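SorB (Sorangium cellulosum, PDB 6B2V) contributes, through the domain described here, a pyran synthase belonging to module nine of the trans-acyltransferase assembly line that makes the polyketide antibiotic sorangicin. Local coordinates at residues A[108-113]-A[127-132]; A[154-159]-A[181-186]; A[28-33]-A[46-51]; A[164-169]-A[226-231]. One frame throughout, in Å; residues are numbered along the deposited sequence.

Overall arrangement
The four contacts illustrate how strands, turns and helix ends are joined in a dehydratase-like double hotdog. Interactions 1 and 3 lie in the predicted N-terminal hotdog fold, with centres about 23 Å apart, and meet neighbouring strands, 101-110 and 41-48. Interactions 2 and 4 lie in the predicted C-terminal fold; their centres are about 16 Å apart and their nearest atoms about 4 Å, and helix 160-166 follows strand 156-158 in the chain. Between the folds the separations grow: the centres of interactions 1 and 2 are about 37 Å apart, on opposite sides of the chain's centre. Relatives of this family form their active site between the two hotdogs, and interaction 3 approaches the second fold through Phe203.

Interaction 1: A[108-113]-A[127-132]; sequences SDAESG and RGLLVF
Leu129 opens the contact from the strand side, its CD2 methyl reaching the CB of Ala110 at 4.3 Å while CD1 lies near the hydroxyl of Ser112. One residue further, Leu130 contributes mainly its carbonyl: the O atom receives a CA-H...O contact from Gly113 CA at 3.5 Å. Val131 pairs with Gly113 as an antiparallel non-hydrogen-bonded pair. Its CA sends a second such contact to Ser112 O (3.4 Å), and its CG2, anti to its own carbonyl carbon, comes alongside Ser112 CB. The same Ser112 carbonyl then takes the one hydrogen bond between the segments, from Phe132 N at 3.0 Å, nearly straight at 171°. Phe132 ends the walk by laying its ring flat over Gly113, whose CA stands 3.5 Å from the ring centroid and only 5° off the normal. This CH-pi contact exploits the lack of a side chain at Gly113. Residues Ala110 to Gly113 form the tight turn of a beta hairpin joining strands 101-110 and 113-120 in the predicted N-terminal hotdog fold. Strand 123-132 is flanked by 113-120, where Leu130 is backbone hydrogen-bonded to Arg114, and by 82-90, where Leu129 is likewise backbone hydrogen-bonded to Arg86.

Interaction 2: A[154-159]-A[181-186]; sequences CAIEVD and LVHSDH
Cys154 meets Val182 through its CB, 3.6 Å from the CG2 methyl, just ahead of the short edge strand 156-158 of the predicted C-terminal hotdog fold. Ala155 and Ile156 then both face His183, a classic beta bulge. Within it Ile156 forms an antiparallel hydrogen-bonded pair with that histidine: Ile156 N gives to His183 O at 2.9 Å, and His183 N returns a bond to Ile156 O at 2.8 Å. The Ile156 side chain lies over one face of the imidazole, CB 3.9 Å from its centroid and displaced toward the rim, with CG2 close to NE2. Glu157 turns to the other side of the sheet, its CG 3.9 Å from Val182 CG1. Val158 returns to the histidine side: CG1 sits in plane at the edge of the His183 ring, and CG2 runs beside Leu181 CD2 at 3.8 Å. A water links Val158 O to Leu181 N, receiving a hydrogen from the latter. Next comes Asp159, which N-caps helix 160-166. With chi1 at 75°, CG of His183 lies between its backbone N and carbonyl carbon, the ring reaching Ile156 while ND1 donates to Ser184 O at 2.8 Å. That bond helps to fix the ring's rotation; as ND1 carries the hydrogen, NE2 is probably the unprotonated nitrogen, set against the aliphatic carbons of Ile156 and Val158.

Interaction 3: A[28-33]-A[46-51]; sequences HPLVHR and AVFDGA
The His32 imidazole lies flat across the methyl of Ala46, whose CB is 3.6 Å from the ring centroid and 10° off the normal, a CH-pi contact over the ring centre. The torsion chi1 of -53° sets CG anti to the carbonyl carbon and swings the ring out over strand 41-48, where its CE1 edge meets Val47 O at 3.5 Å. From the ring's NE2 a bent hydrogen bond of 3.0 Å goes back to Pro29 O, approaching from above the carbonyl plane and steadying the imidazole. The Phe48 ring meets that of His32 obliquely, the planes 53° apart. Pro29 and Leu30 occupy the middle of a type I turn, His28 to Val31, within the predicted N-terminal hotdog fold, ahead of strand 33-35; there His32 and Arg33 both face Ala45 in a classic beta bulge. Leu30 brings CD2 to Phe48 CE1 (3.8 Å) at a slant, and its carbonyl O, 3.3 Å from Ala46 CB, is buried without a polar partner. Phe48 also meets Phe62 edge-to-face, while Leu30 packs on Phe203. Arg33, extended from CG to NE, crosses Val47 obliquely, with Val47 CG2 at the edge of its guanidinium, 4.0 Å from NH1.

Interaction 4: A[164-169]-A[226-231]; sequences NEAMGM and GEREWR
Trp230 packs against Met169 at the centre of this contact, which joins the end of helix 160-166 to the loop leaving helix 207-225 in the predicted C-terminal hotdog fold. Met169 lies along one face of the indole: CB stands 3.8 Å from the centroid of the six-membered ring, just 1° off its normal, and CG follows over CZ2. Further out SD lies obliquely, 4.9 Å from the same centroid, in a Met-aromatic contact. With chi1 at -163°, Trp230 has CG anti to its backbone N, directing the indole at residues 167-169; Trp230 also touches Ile218 of helix 207-225. Arg228 O takes a CA-H...O approach from Met167 CA at 3.5 Å, and the side-chain carbon Met167 CG lies 3.2 Å from it. Apolar packing adds Met167 CB against Trp230 CE3 (4.2 Å); beyond it Met167 SD lies 3.8 Å from Arg228 CA. At the outer margin Ala166 CB touches Arg228 NH2. Among polar groups, Asn164 donates from ND2 to Ala160 O, whereas its buried OD1 has no polar partner and lies in the indole plane at the ring edge, 3.5 Å from Trp230 CZ3, with amide and ring planes 89° apart.

Interaction 1: A[108-113]-A[127-132]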
loop_
_atom_site.group_PDB
_atom_site.type_symbol
_atom_site.label_atom_id
_atom_site.label_comp_id
_atom_site.label_asym_id
_atom_site.label_seq_id
_atom_site.Cartn_x
_atom_site.Cartn_y
_atom_site.Cartn_z
ATOM N N SER A 108 -7.167 0.178 19.173
ATOM C CA SER A 108 -7.629 0.946 20.310
ATOM C C SER A 108 -8.583 2.055 19.879
ATOM O O SER A 108 -8.539 2.502 18.797
ATOM C CB SER A 108 -6.458 1.529 21.035
ATOM O OG SER A 108 -5.733 2.373 20.205
ATOM N N ASP A 109 -9.447 2.491 20.778
ATOM C CA ASP A 109 -10.427 3.487 20.432
ATOM C C ASP A 109 -9.802 4.809 20.054
ATOM O O ASP A 109 -8.891 5.235 20.641
ATOM C CB ASP A 109 -11.415 3.699 21.594
ATOM C CG ASP A 109 -12.368 2.541 21.787
ATOM O OD1 ASP A 109 -12.136 1.417 21.301
ATOM O OD2 ASP A 109 -13.360 2.744 22.501
ATOM N N ALA A 110 -10.310 5.411 18.996
ATOM C CA ALA A 110 -9.902 6.710 18.470
ATOM C C ALA A 110 -11.106 7.407 17.852
ATOM O O ALA A 110 -12.094 6.800 17.561
ATOM C CB ALA A 110 -8.803 6.601 17.431
ATOM N N GLU A 111 -10.973 8.700 17.638
ATOM C CA GLU A 111 -12.052 9.507 17.073
ATOM C C GLU A 111 -12.408 9.051 15.686
ATOM O O GLU A 111 -13.541 8.958 15.375
ATOM C CB GLU A 111 -11.697 10.987 17.100
ATOM C CG GLU A 111 -12.554 11.947 16.277
ATOM C CD GLU A 111 -12.553 13.357 16.841
ATOM O OE1 GLU A 111 -11.594 13.699 17.523
ATOM O OE2 GLU A 111 -13.495 14.117 16.611
ATOM N N SER A 112 -11.435 8.758 14.872
ATOM C CA SER A 112 -11.726 8.270 13.547
ATOM C C SER A 112 -12.373 6.886 13.521
ATOM O O SER A 112 -12.949 6.505 12.532
ATOM C CB SER A 112 -10.447 8.191 12.745
ATOM O OG SER A 112 -10.059 9.462 12.340
ATOM N N GLY A 113 -12.088 6.106 14.533
ATOM C CA GLY A 113 -12.515 4.745 14.582
ATOM C C GLY A 113 -11.584 4.005 15.520
ATOM O O GLY A 113 -11.889 3.761 16.642
ATOM N N ARG A 127 1.920 1.813 12.248
ATOM C CA ARG A 127 0.816 2.360 12.979
ATOM C C ARG A 127 -0.004 3.273 12.097
ATOM O O ARG A 127 0.392 3.685 11.073
ATOM C CB ARG A 127 1.268 3.112 14.212
ATOM C CG ARG A 127 1.806 4.471 13.912
ATOM C CD ARG A 127 2.155 5.229 15.147
ATOM N NE ARG A 127 2.176 6.640 14.882
ATOM C CZ ARG A 127 3.000 7.465 15.483
ATOM N NH1 ARG A 127 3.844 6.956 16.350
ATOM N NH2 ARG A 127 2.984 8.742 15.200
ATOM N N GLY A 128 -1.194 3.543 12.542
ATOM C CA GLY A 128 -2.069 4.409 11.830
ATOM C C GLY A 128 -3.458 4.455 12.417
ATOM O O GLY A 128 -3.669 3.961 13.466
ATOM N N LEU A 129 -4.374 5.016 11.642
ATOM C CA LEU A 129 -5.748 5.160 12.070
ATOM C C LEU A 129 -6.710 4.492 11.104
ATOM O O LEU A 129 -6.658 4.756 9.978
ATOM C CB LEU A 129 -6.135 6.624 12.109
ATOM C CG LEU A 129 -5.417 7.575 13.045
ATOM C CD1 LEU A 129 -5.825 9.003 12.752
ATOM C CD2 LEU A 129 -5.720 7.246 14.485
ATOM N N LEU A 130 -7.571 3.647 11.607
ATOM C CA LEU A 130 -8.601 3.043 10.807
ATOM C C LEU A 130 -9.846 3.910 10.926
ATOM O O LEU A 130 -10.305 4.136 11.999
ATOM C CB LEU A 130 -8.871 1.631 11.292
ATOM C CG LEU A 130 -7.814 0.589 11.000
ATOM C CD1 LEU A 130 -7.720 -0.407 12.106
ATOM C CD2 LEU A 130 -8.081 -0.178 9.730
ATOM N N VAL A 131 -10.352 4.375 9.793
ATOM C CA VAL A 131 -11.489 5.249 9.734
ATOM C C VAL A 131 -12.742 4.448 9.421
ATOM O O VAL A 131 -12.808 3.772 8.442
ATOM C CB VAL A 131 -11.303 6.254 8.606
ATOM C CG1 VAL A 131 -12.466 7.212 8.534
ATOM C CG2 VAL A 131 -9.976 6.987 8.754
ATOM N N PHE A 132 -13.694 4.578 10.314
ATOM C CA PHE A 132 -14.929 3.879 10.234
ATOM C C PHE A 132 -15.832 4.511 9.217
ATOM O O PHE A 132 -15.712 5.618 8.861
ATOM C CB PHE A 132 -15.632 3.948 11.588
ATOM C CG PHE A 132 -15.119 2.985 12.627
ATOM C CD1 PHE A 132 -14.053 2.185 12.404
ATOM C CD2 PHE A 132 -15.719 2.920 13.856
ATOM C CE1 PHE A 132 -13.604 1.328 13.361
ATOM C CE2 PHE A 132 -15.300 2.058 14.817
ATOM C CZ PHE A 132 -14.238 1.254 14.572
#

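Interaction 2: A[154-159]-A[181-186]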
loop_
_atom_site.group_PDB
_atom_site.type_symbol
_atom_site.label_atom_id
_atom_site.label_comp_id
_atom_site.label_asym_id
_atom_site.label_seq_id
_atom_site.Cartn_x
_atom_site.Cartn_y
_atom_site.Cartn_z
ATOM N N CYS A 154 2.015 12.516 -20.765
ATOM C CA CYS A 154 3.119 11.715 -20.189
ATOM C C CYS A 154 3.984 11.181 -21.343
ATOM O O CYS A 154 3.731 10.187 -21.854
ATOM C CB CYS A 154 2.642 10.493 -19.404
ATOM S SG CYS A 154 1.757 10.926 -17.858
ATOM N N ALA A 155 4.983 11.950 -21.714
ATOM C CA ALA A 155 5.784 11.704 -22.869
ATOM C C ALA A 155 6.836 10.655 -22.846
ATOM O O ALA A 155 7.207 10.199 -23.857
ATOM C CB ALA A 155 6.374 13.030 -23.339
ATOM N N ILE A 156 7.287 10.262 -21.683
ATOM C CA ILE A 156 8.394 9.353 -21.614
ATOM C C ILE A 156 7.932 7.933 -21.304
ATOM O O ILE A 156 7.302 7.698 -20.333
ATOM C CB ILE A 156 9.405 9.840 -20.521
ATOM C CG1 ILE A 156 9.928 11.242 -20.826
ATOM C CG2 ILE A 156 10.603 8.933 -20.434
ATOM C CD1 ILE A 156 10.445 11.911 -19.603
ATOM N N GLU A 157 8.306 7.011 -22.185
ATOM C CA GLU A 157 7.955 5.622 -22.045
ATOM C C GLU A 157 9.148 4.847 -21.519
ATOM O O GLU A 157 10.222 4.984 -22.013
ATOM C CB GLU A 157 7.549 5.060 -23.393
ATOM C CG GLU A 157 6.776 3.774 -23.365
ATOM C CD GLU A 157 6.201 3.419 -24.742
ATOM O OE1 GLU A 157 6.600 3.973 -25.773
ATOM O OE2 GLU A 157 5.328 2.601 -24.759
ATOM N N VAL A 158 8.929 4.020 -20.525
ATOM C CA VAL A 158 10.006 3.227 -19.984
ATOM C C VAL A 158 9.764 1.749 -19.825
ATOM O O VAL A 158 8.696 1.304 -19.790
ATOM C CB VAL A 158 10.494 3.745 -18.666
ATOM C CG1 VAL A 158 10.811 5.206 -18.749
ATOM C CG2 VAL A 158 9.460 3.549 -17.639
ATOM N N ASP A 159 10.860 1.022 -19.771
ATOM C CA ASP A 159 10.859 -0.407 -19.559
ATOM C C ASP A 159 10.816 -0.493 -18.049
ATOM O O ASP A 159 11.770 -0.381 -17.394
ATOM C CB ASP A 159 12.168 -0.918 -20.126
ATOM C CG ASP A 159 12.462 -2.352 -19.811
ATOM O OD1 ASP A 159 11.760 -3.002 -19.064
ATOM O OD2 ASP A 159 13.508 -2.761 -20.312
ATOM N N LEU A 181 4.546 1.569 -18.482
ATOM C CA LEU A 181 4.699 2.754 -17.695
ATOM C C LEU A 181 5.120 3.990 -18.520
ATOM O O LEU A 181 6.068 3.925 -19.180
ATOM C CB LEU A 181 5.745 2.482 -16.609
ATOM C CG LEU A 181 6.110 3.615 -15.642
ATOM C CD1 LEU A 181 4.910 4.103 -14.864
ATOM C CD2 LEU A 181 7.135 3.137 -14.623
ATOM N N VAL A 182 4.390 5.094 -18.434
ATOM C CA VAL A 182 4.746 6.339 -19.069
ATOM C C VAL A 182 4.709 7.452 -18.016
ATOM O O VAL A 182 4.061 7.368 -17.045
ATOM C CB VAL A 182 3.843 6.704 -20.290
ATOM C CG1 VAL A 182 3.922 5.663 -21.395
ATOM C CG2 VAL A 182 2.401 6.915 -19.855
ATOM N N HIS A 183 5.489 8.473 -18.291
ATOM C CA HIS A 183 5.576 9.556 -17.368
ATOM C C HIS A 183 6.045 10.894 -17.937
ATOM O O HIS A 183 6.608 10.946 -18.945
ATOM C CB HIS A 183 6.496 9.123 -16.193
ATOM C CG HIS A 183 7.961 9.095 -16.496
ATOM N ND1 HIS A 183 8.762 10.176 -16.267
ATOM C CD2 HIS A 183 8.754 8.131 -16.994
ATOM C CE1 HIS A 183 9.997 9.872 -16.591
ATOM N NE2 HIS A 183 10.023 8.644 -17.043
ATOM N N SER A 184 5.697 11.928 -17.220
ATOM C CA SER A 184 6.240 13.268 -17.425
ATOM C C SER A 184 7.236 13.566 -16.285
ATOM O O SER A 184 7.666 12.697 -15.602
ATOM C CB SER A 184 5.177 14.367 -17.403
ATOM O OG SER A 184 4.607 14.463 -16.170
ATOM N N ASP A 185 7.569 14.818 -16.105
ATOM C CA ASP A 185 8.466 15.128 -15.008
ATOM C C ASP A 185 7.797 15.081 -13.653
ATOM O O ASP A 185 8.475 15.131 -12.697
ATOM C CB ASP A 185 9.203 16.471 -15.181
ATOM C CG ASP A 185 8.297 17.637 -15.325
ATOM O OD1 ASP A 185 7.111 17.506 -15.322
ATOM O OD2 ASP A 185 8.832 18.713 -15.475
ATOM N N HIS A 186 6.476 15.017 -13.595
ATOM C CA HIS A 186 5.756 15.019 -12.341
ATOM C C HIS A 186 4.503 14.117 -12.235
ATOM O O HIS A 186 3.861 14.111 -11.270
ATOM C CB HIS A 186 5.295 16.427 -11.996
ATOM C CG HIS A 186 4.276 16.941 -12.940
ATOM N ND1 HIS A 186 4.604 17.414 -14.177
ATOM C CD2 HIS A 186 2.933 16.995 -12.861
ATOM C CE1 HIS A 186 3.509 17.785 -14.803
ATOM N NE2 HIS A 186 2.482 17.535 -14.027
HETATM O O HOH W 1 6.142 0.862 -20.731
#

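Interaction 3: A[28-33]-A[46-51]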
loop_
_atom_site.group_PDB
_atom_site.type_symbol
_atom_site.label_atom_id
_atom_site.label_comp_id
_atom_site.label_asym_id
_atom_site.label_seq_id
_atom_site.Cartn_x
_atom_site.Cartn_y
_atom_site.Cartn_z
ATOM N N HIS A 28 -7.966 -15.311 6.922
ATOM C CA HIS A 28 -7.238 -14.295 6.211
ATOM C C HIS A 28 -5.773 -14.616 6.328
ATOM O O HIS A 28 -5.330 -14.913 7.382
ATOM C CB HIS A 28 -7.575 -12.940 6.763
ATOM C CG HIS A 28 -7.030 -11.823 5.947
ATOM N ND1 HIS A 28 -5.730 -11.416 6.036
ATOM C CD2 HIS A 28 -7.605 -11.030 5.023
ATOM C CE1 HIS A 28 -5.515 -10.437 5.191
ATOM N NE2 HIS A 28 -6.641 -10.178 4.571
ATOM N N PRO A 29 -4.995 -14.450 5.284
ATOM C CA PRO A 29 -3.583 -14.815 5.337
ATOM C C PRO A 29 -2.772 -14.049 6.382
ATOM O O PRO A 29 -1.749 -14.485 6.772
ATOM C CB PRO A 29 -3.080 -14.461 3.952
ATOM C CG PRO A 29 -4.281 -14.590 3.103
ATOM C CD PRO A 29 -5.398 -14.092 3.918
ATOM N N LEU A 30 -3.234 -12.875 6.724
ATOM C CA LEU A 30 -2.490 -12.041 7.662
ATOM C C LEU A 30 -3.036 -11.944 9.071
ATOM O O LEU A 30 -2.469 -11.300 9.880
ATOM C CB LEU A 30 -2.250 -10.645 7.080
ATOM C CG LEU A 30 -1.777 -10.559 5.635
ATOM C CD1 LEU A 30 -1.770 -9.114 5.222
ATOM C CD2 LEU A 30 -0.410 -11.170 5.428
ATOM N N VAL A 31 -4.184 -12.518 9.321
ATOM C CA VAL A 31 -4.767 -12.501 10.629
ATOM C C VAL A 31 -5.198 -13.897 11.007
ATOM O O VAL A 31 -6.154 -14.354 10.526
ATOM C CB VAL A 31 -5.998 -11.614 10.629
ATOM C CG1 VAL A 31 -6.629 -11.603 11.986
ATOM C CG2 VAL A 31 -5.627 -10.224 10.198
ATOM N N HIS A 32 -4.448 -14.549 11.875
ATOM C CA HIS A 32 -4.765 -15.912 12.256
ATOM C C HIS A 32 -5.575 -16.140 13.524
ATOM O O HIS A 32 -6.316 -17.068 13.595
ATOM C CB HIS A 32 -3.497 -16.732 12.311
ATOM C CG HIS A 32 -2.680 -16.680 11.066
ATOM N ND1 HIS A 32 -1.376 -17.087 11.014
ATOM C CD2 HIS A 32 -2.996 -16.285 9.819
ATOM C CE1 HIS A 32 -0.917 -16.930 9.794
ATOM N NE2 HIS A 32 -1.884 -16.442 9.047
ATOM N N ARG A 33 -5.397 -15.307 14.538
ATOM C CA ARG A 33 -6.146 -15.529 15.766
ATOM C C ARG A 33 -6.347 -14.237 16.533
ATOM O O ARG A 33 -5.625 -13.260 16.339
ATOM C CB ARG A 33 -5.512 -16.664 16.575
ATOM C CG ARG A 33 -4.124 -16.349 17.106
ATOM C CD ARG A 33 -3.517 -17.550 17.814
ATOM N NE ARG A 33 -2.199 -17.250 18.371
ATOM C CZ ARG A 33 -1.067 -17.285 17.675
ATOM N NH1 ARG A 33 -1.087 -17.609 16.389
ATOM N NH2 ARG A 33 0.085 -16.997 18.264
ATOM N N ALA A 46 -0.713 -13.214 13.901
ATOM C CA ALA A 46 -0.381 -14.153 12.873
ATOM C C ALA A 46 1.093 -14.521 12.959
ATOM O O ALA A 46 1.881 -13.746 13.309
ATOM C CB ALA A 46 -0.701 -13.585 11.490
ATOM N N VAL A 47 1.420 -15.736 12.591
ATOM C CA VAL A 47 2.783 -16.187 12.546
ATOM C C VAL A 47 3.165 -16.479 11.102
ATOM O O VAL A 47 2.473 -17.139 10.455
ATOM C CB VAL A 47 2.961 -17.493 13.326
ATOM C CG1 VAL A 47 4.367 -17.978 13.204
ATOM C CG2 VAL A 47 2.604 -17.267 14.768
ATOM N N PHE A 48 4.281 -15.952 10.657
ATOM C CA PHE A 48 4.777 -16.144 9.323
ATOM C C PHE A 48 6.094 -16.853 9.346
ATOM O O PHE A 48 6.889 -16.621 10.182
ATOM C CB PHE A 48 4.944 -14.805 8.630
ATOM C CG PHE A 48 3.711 -13.982 8.639
ATOM C CD1 PHE A 48 2.714 -14.222 7.739
ATOM C CD2 PHE A 48 3.522 -13.010 9.558
ATOM C CE1 PHE A 48 1.575 -13.495 7.755
ATOM C CE2 PHE A 48 2.375 -12.275 9.572
ATOM C CZ PHE A 48 1.386 -12.521 8.668
ATOM N N ASP A 49 6.244 -17.790 8.455
ATOM C CA ASP A 49 7.470 -18.548 8.342
ATOM C C ASP A 49 8.381 -18.208 7.193
ATOM O O ASP A 49 9.446 -18.698 7.127
ATOM C CB ASP A 49 7.221 -20.049 8.401
ATOM C CG ASP A 49 6.488 -20.575 7.220
ATOM O OD1 ASP A 49 6.290 -19.890 6.247
ATOM O OD2 ASP A 49 6.094 -21.708 7.298
ATOM N N GLY A 50 7.967 -17.307 6.337
ATOM C CA GLY A 50 8.787 -16.935 5.221
ATOM C C GLY A 50 8.536 -17.664 3.923
ATOM O O GLY A 50 9.055 -17.290 2.899
ATOM N N ALA A 51 7.711 -18.681 3.983
ATOM C CA ALA A 51 7.364 -19.419 2.778
ATOM C C ALA A 51 6.077 -18.921 2.146
ATOM O O ALA A 51 5.685 -19.424 1.131
ATOM C CB ALA A 51 7.307 -20.906 3.049
#

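Interaction 4: A[164-169]-A[226-231]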
loop_
_atom_site.group_PDB
_atom_site.type_symbol
_atom_site.label_atom_id
_atom_site.label_comp_id
_atom_site.label_asym_id
_atom_site.label_seq_id
_atom_site.Cartn_x
_atom_site.Cartn_y
_atom_site.Cartn_z
ATOM N N ASN A 164 13.021 -0.385 -12.683
ATOM C CA ASN A 164 12.746 -0.563 -11.279
ATOM C C ASN A 164 13.628 -1.572 -10.606
ATOM O O ASN A 164 14.043 -1.363 -9.517
ATOM C CB ASN A 164 11.274 -0.766 -11.002
ATOM C CG ASN A 164 10.468 0.482 -11.251
ATOM O OD1 ASN A 164 10.587 1.407 -10.546
ATOM N ND2 ASN A 164 9.658 0.472 -12.271
ATOM N N GLU A 165 13.939 -2.660 -11.304
ATOM C CA GLU A 165 14.824 -3.702 -10.790
ATOM C C GLU A 165 16.206 -3.149 -10.568
ATOM O O GLU A 165 16.845 -3.452 -9.626
ATOM C CB GLU A 165 14.882 -4.902 -11.719
ATOM C CG GLU A 165 13.682 -5.818 -11.647
ATOM C CD GLU A 165 13.841 -7.048 -12.517
ATOM O OE1 GLU A 165 14.805 -7.102 -13.283
ATOM O OE2 GLU A 165 13.030 -7.935 -12.449
ATOM N N ALA A 166 16.628 -2.266 -11.443
ATOM C CA ALA A 166 17.926 -1.630 -11.326
ATOM C C ALA A 166 18.020 -0.752 -10.100
ATOM O O ALA A 166 19.102 -0.488 -9.607
ATOM C CB ALA A 166 18.239 -0.833 -12.561
ATOM N N MET A 167 16.872 -0.300 -9.664
ATOM C CA MET A 167 16.772 0.559 -8.523
ATOM C C MET A 167 16.577 -0.187 -7.231
ATOM O O MET A 167 16.392 0.426 -6.235
ATOM C CB MET A 167 15.780 1.691 -8.757
ATOM C CG MET A 167 16.390 2.742 -9.698
ATOM S SD MET A 167 15.458 4.241 -9.969
ATOM C CE MET A 167 13.850 3.540 -10.450
ATOM N N GLY A 168 16.646 -1.497 -7.260
ATOM C CA GLY A 168 16.535 -2.238 -6.038
ATOM C C GLY A 168 15.182 -2.583 -5.463
ATOM O O GLY A 168 15.103 -2.934 -4.346
ATOM N N MET A 169 14.154 -2.542 -6.282
ATOM C CA MET A 169 12.818 -2.866 -5.814
ATOM C C MET A 169 12.791 -4.277 -5.283
ATOM O O MET A 169 13.225 -5.184 -5.946
ATOM C CB MET A 169 11.870 -2.725 -7.008
ATOM C CG MET A 169 10.465 -3.184 -6.826
ATOM S SD MET A 169 9.468 -3.045 -8.316
ATOM C CE MET A 169 10.235 -4.214 -9.448
ATOM N N GLY A 226 16.349 12.647 -8.998
ATOM C CA GLY A 226 17.515 12.158 -9.668
ATOM C C GLY A 226 18.245 11.045 -8.960
ATOM O O GLY A 226 19.430 10.919 -9.080
ATOM N N GLU A 227 17.496 10.200 -8.286
ATOM C CA GLU A 227 18.061 9.132 -7.513
ATOM C C GLU A 227 17.713 7.776 -8.046
ATOM O O GLU A 227 16.803 7.607 -8.753
ATOM C CB GLU A 227 17.660 9.241 -6.055
ATOM C CG GLU A 227 18.082 10.503 -5.370
ATOM C CD GLU A 227 19.574 10.581 -5.082
ATOM O OE1 GLU A 227 20.204 9.567 -5.025
ATOM O OE2 GLU A 227 20.072 11.680 -4.933
ATOM N N ARG A 228 18.561 6.838 -7.693
ATOM C CA ARG A 228 18.496 5.476 -8.106
ATOM C C ARG A 228 18.383 4.428 -6.988
ATOM O O ARG A 228 18.446 3.304 -7.264
ATOM C CB ARG A 228 19.741 5.152 -8.945
ATOM C CG ARG A 228 19.622 5.586 -10.371
ATOM C CD ARG A 228 20.909 5.361 -11.155
ATOM N NE ARG A 228 21.099 3.970 -11.491
ATOM C CZ ARG A 228 20.660 3.403 -12.599
ATOM N NH1 ARG A 228 19.959 4.074 -13.498
ATOM N NH2 ARG A 228 20.911 2.178 -12.801
ATOM N N GLU A 229 18.289 4.824 -5.746
ATOM C CA GLU A 229 18.172 3.898 -4.653
ATOM C C GLU A 229 16.668 3.768 -4.317
ATOM O O GLU A 229 16.014 4.727 -4.201
ATOM C CB GLU A 229 18.965 4.416 -3.457
ATOM C CG GLU A 229 20.479 4.570 -3.643
ATOM C CD GLU A 229 21.192 3.265 -3.699
ATOM O OE1 GLU A 229 20.975 2.467 -2.814
ATOM O OE2 GLU A 229 21.977 3.063 -4.617
ATOM N N TRP A 230 16.190 2.551 -4.118
ATOM C CA TRP A 230 14.759 2.336 -3.842
ATOM C C TRP A 230 14.291 3.044 -2.602
ATOM O O TRP A 230 15.035 3.194 -1.664
ATOM C CB TRP A 230 14.443 0.846 -3.699
ATOM C CG TRP A 230 12.980 0.527 -3.821
ATOM C CD1 TRP A 230 12.163 0.077 -2.876
ATOM C CD2 TRP A 230 12.186 0.737 -4.963
ATOM N NE1 TRP A 230 10.897 -0.030 -3.350
ATOM C CE2 TRP A 230 10.892 0.379 -4.643
ATOM C CE3 TRP A 230 12.449 1.207 -6.230
ATOM C CZ2 TRP A 230 9.884 0.439 -5.550
ATOM C CZ3 TRP A 230 11.449 1.259 -7.128
ATOM C CH2 TRP A 230 10.178 0.878 -6.787
ATOM N N ARG A 231 13.050 3.484 -2.648
ATOM C CA ARG A 231 12.457 4.137 -1.533
ATOM C C ARG A 231 11.256 3.327 -1.039
ATOM O O ARG A 231 10.591 2.703 -1.785
ATOM C CB ARG A 231 12.089 5.576 -1.897
ATOM C CG ARG A 231 13.301 6.466 -2.194
ATOM C CD ARG A 231 12.968 7.863 -2.640
ATOM N NE ARG A 231 14.158 8.690 -2.718
ATOM C CZ ARG A 231 14.154 9.974 -2.926
ATOM N NH1 ARG A 231 13.048 10.630 -3.108
ATOM N NH2 ARG A 231 15.285 10.623 -2.937
#